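PDB 4NZK: AlgX/AlgJ SGNH hydrolase-like domain-containing protein from Eubacterium siraeum, which is of unknown function but belongs to the DHHW family of the SGNH hydrolase clan and may therefore act as a hydrolase. Local coordinates for residues I224-Y229 against F298-E303. Residues are numbered along the deposited sequence; the frame is centred on the assembly and turned at random.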
loop_
_atom_site.group_PDB
_atom_site.type_symbol
_atom_site.label_atom_id
_atom_site.label_comp_id
_atom_site.label_asym_id
_atom_site.label_seq_id
_atom_site.Cartn_x
_atom_site.Cartn_y
_atom_site.Cartn_z
ATOM N N ILE A 224 16.112 -3.794 0.853
ATOM C CA ILE A 224 16.444 -3.693 -0.561
ATOM C C ILE A 224 16.610 -5.106 -1.114
ATOM O O ILE A 224 17.401 -5.907 -0.593
ATOM C CB ILE A 224 17.767 -2.884 -0.711
ATOM C CG1 ILE A 224 17.619 -1.473 -0.099
ATOM C CG2 ILE A 224 18.177 -2.797 -2.181
ATOM C CD1 ILE A 224 18.913 -0.715 -0.055
ATOM N N PRO A 225 15.902 -5.418 -2.197
ATOM C CA PRO A 225 15.940 -6.792 -2.683
ATOM C C PRO A 225 17.241 -7.142 -3.368
ATOM O O PRO A 225 17.986 -6.264 -3.798
ATOM C CB PRO A 225 14.780 -6.831 -3.698
ATOM C CG PRO A 225 14.649 -5.411 -4.195
ATOM C CD PRO A 225 14.997 -4.553 -2.980
ATOM N N SER A 226 17.456 -8.441 -3.508
ATOM C CA SER A 226 18.695 -8.980 -4.079
ATOM C C SER A 226 18.724 -9.007 -5.610
ATOM O O SER A 226 19.787 -9.001 -6.197
ATOM C CB SER A 226 18.950 -10.392 -3.509
ATOM O OG SER A 226 17.971 -11.327 -3.966
ATOM N N THR A 227 17.558 -9.019 -6.249
ATOM C CA THR A 227 17.477 -9.067 -7.699
ATOM C C THR A 227 17.804 -7.724 -8.318
ATOM O O THR A 227 17.318 -6.677 -7.864
ATOM C CB THR A 227 16.080 -9.577 -8.136
ATOM O OG1 THR A 227 15.850 -10.879 -7.580
ATOM C CG2 THR A 227 15.935 -9.659 -9.680
ATOM N N ASP A 228 18.632 -7.739 -9.367
ATOM C CA ASP A 228 18.985 -6.504 -10.045
ATOM C C ASP A 228 17.767 -5.958 -10.800
ATOM O O ASP A 228 16.914 -6.714 -11.269
ATOM C CB ASP A 228 20.183 -6.714 -10.990
ATOM C CG ASP A 228 20.742 -5.406 -11.527
ATOM O OD1 ASP A 228 20.746 -4.412 -10.773
ATOM O OD2 ASP A 228 21.194 -5.372 -12.690
ATOM N N TYR A 229 17.683 -4.639 -10.869
ATOM C CA TYR A 229 16.578 -3.979 -11.585
ATOM C C TYR A 229 17.011 -2.556 -12.007
ATOM O O TYR A 229 18.042 -2.022 -11.548
ATOM C CB TYR A 229 15.309 -3.882 -10.675
ATOM C CG TYR A 229 15.463 -2.812 -9.603
ATOM C CD1 TYR A 229 16.075 -3.083 -8.393
ATOM C CD2 TYR A 229 15.086 -1.507 -9.853
ATOM C CE1 TYR A 229 16.256 -2.095 -7.434
ATOM C CE2 TYR A 229 15.278 -0.494 -8.915
ATOM C CZ TYR A 229 15.859 -0.783 -7.696
ATOM O OH TYR A 229 16.085 0.233 -6.786
ATOM N N PHE A 298 8.219 -6.981 -4.800
ATOM C CA PHE A 298 7.818 -7.600 -6.066
ATOM C C PHE A 298 8.957 -7.765 -7.064
ATOM O O PHE A 298 8.831 -8.520 -8.038
ATOM C CB PHE A 298 6.707 -6.797 -6.744
ATOM C CG PHE A 298 5.455 -6.671 -5.931
ATOM C CD1 PHE A 298 5.012 -7.695 -5.137
ATOM C CD2 PHE A 298 4.707 -5.508 -5.989
ATOM C CE1 PHE A 298 3.822 -7.577 -4.431
ATOM C CE2 PHE A 298 3.537 -5.381 -5.273
ATOM C CZ PHE A 298 3.102 -6.407 -4.500
ATOM N N ILE A 299 10.070 -7.097 -6.797
ATOM C CA ILE A 299 11.199 -7.048 -7.735
ATOM C C ILE A 299 11.775 -8.431 -8.031
ATOM O O ILE A 299 12.119 -8.733 -9.168
ATOM C CB ILE A 299 12.264 -6.056 -7.225
ATOM C CG1 ILE A 299 11.722 -4.619 -7.479
ATOM C CG2 ILE A 299 13.597 -6.277 -7.926
ATOM C CD1 ILE A 299 12.501 -3.496 -6.866
ATOM N N ASP A 300 11.827 -9.282 -7.014
ATOM C CA ASP A 300 12.375 -10.608 -7.187
ATOM C C ASP A 300 11.428 -11.502 -8.019
ATOM O O ASP A 300 11.851 -12.548 -8.493
ATOM C CB ASP A 300 12.618 -11.323 -5.840
ATOM C CG ASP A 300 13.706 -10.660 -4.932
ATOM O OD1 ASP A 300 14.704 -10.073 -5.425
ATOM O OD2 ASP A 300 13.534 -10.759 -3.684
ATOM N N SER A 301 10.139 -11.150 -8.114
ATOM C CA SER A 301 9.096 -12.064 -8.617
ATOM C C SER A 301 8.535 -11.779 -10.013
ATOM O O SER A 301 7.846 -12.641 -10.562
ATOM C CB SER A 301 7.929 -12.097 -7.630
ATOM O OG SER A 301 8.278 -12.740 -6.407
ATOM N N PHE A 302 8.800 -10.586 -10.546
ATOM C CA PHE A 302 8.243 -10.138 -11.810
ATOM C C PHE A 302 9.325 -9.595 -12.711
ATOM O O PHE A 302 10.270 -8.979 -12.236
ATOM C CB PHE A 302 7.170 -9.054 -11.552
ATOM C CG PHE A 302 5.935 -9.589 -10.877
ATOM C CD1 PHE A 302 4.906 -10.098 -11.646
ATOM C CD2 PHE A 302 5.822 -9.644 -9.504
ATOM C CE1 PHE A 302 3.780 -10.662 -11.063
ATOM C CE2 PHE A 302 4.700 -10.199 -8.902
ATOM C CZ PHE A 302 3.660 -10.703 -9.687
ATOM N N GLU A 303 9.134 -9.762 -14.023
ATOM C CA GLU A 303 10.036 -9.238 -15.033
ATOM C C GLU A 303 9.886 -7.721 -15.186
ATOM O O GLU A 303 10.878 -7.000 -15.355
ATOM C CB GLU A 303 9.777 -9.942 -16.379
ATOM C CG GLU A 303 10.733 -9.481 -17.471
ATOM C CD GLU A 303 10.664 -10.246 -18.793
ATOM O OE1 GLU A 303 10.329 -11.463 -18.815
ATOM O OE2 GLU A 303 11.002 -9.617 -19.837
HETATM O O HOH W 1 15.871 -10.588 -2.365
HETATM O O HOH W 2 14.569 -13.132 -8.736
#
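One face of the Tyr229 ring is met by Ile299, whose CD1 methyl makes a CH-pi contact 4.0 Å from the ring centroid, nearly over the ring but shifted toward its rim; at the ring edge, in plane, lies the carbonyl oxygen of Thr227. The phenol OH is engaged elsewhere, by the backbone N of Ile250 and by Ser249. The same CD1 methyl also touches Pro225, 3.9 Å from its CG, so the isoleucine reaches both the proline and the tyrosine ring.

The second flat group of the contact, the carboxylate of Asp300, supplies the polar half. Its OD1 takes two bonds from Thr227: a short one from OG1 (2.6 Å), arriving on the anti side and 30° out of the carboxylate plane, and a longer, bent one from the backbone N (3.2 Å), nearly along the C-O axis. With OG1 beside its own backbone N (chi1 -59°), Thr227 turns both donors to the same oxygen. The second oxygen, OD2, accepts from a water 2.7 Å away that is in turn bound by Ser226 N, while another water donates to both Thr227 OG1 and Asp300 O. Replacing Asp300 by an alanine would probably leave Thr227 N and OG1 without their shared acceptor and break the water bridge to Ser226 N.

One oxygen of a buried aspartate, accepting both a backbone N-H and a hydroxyl, thus pins the linker from strand 218-224 to strand 229-234, the edge of the mixed sheet, onto the loop leading from strand 282-287 to strand 304-309, within a fold consistent with the SGNH-hydrolase clan.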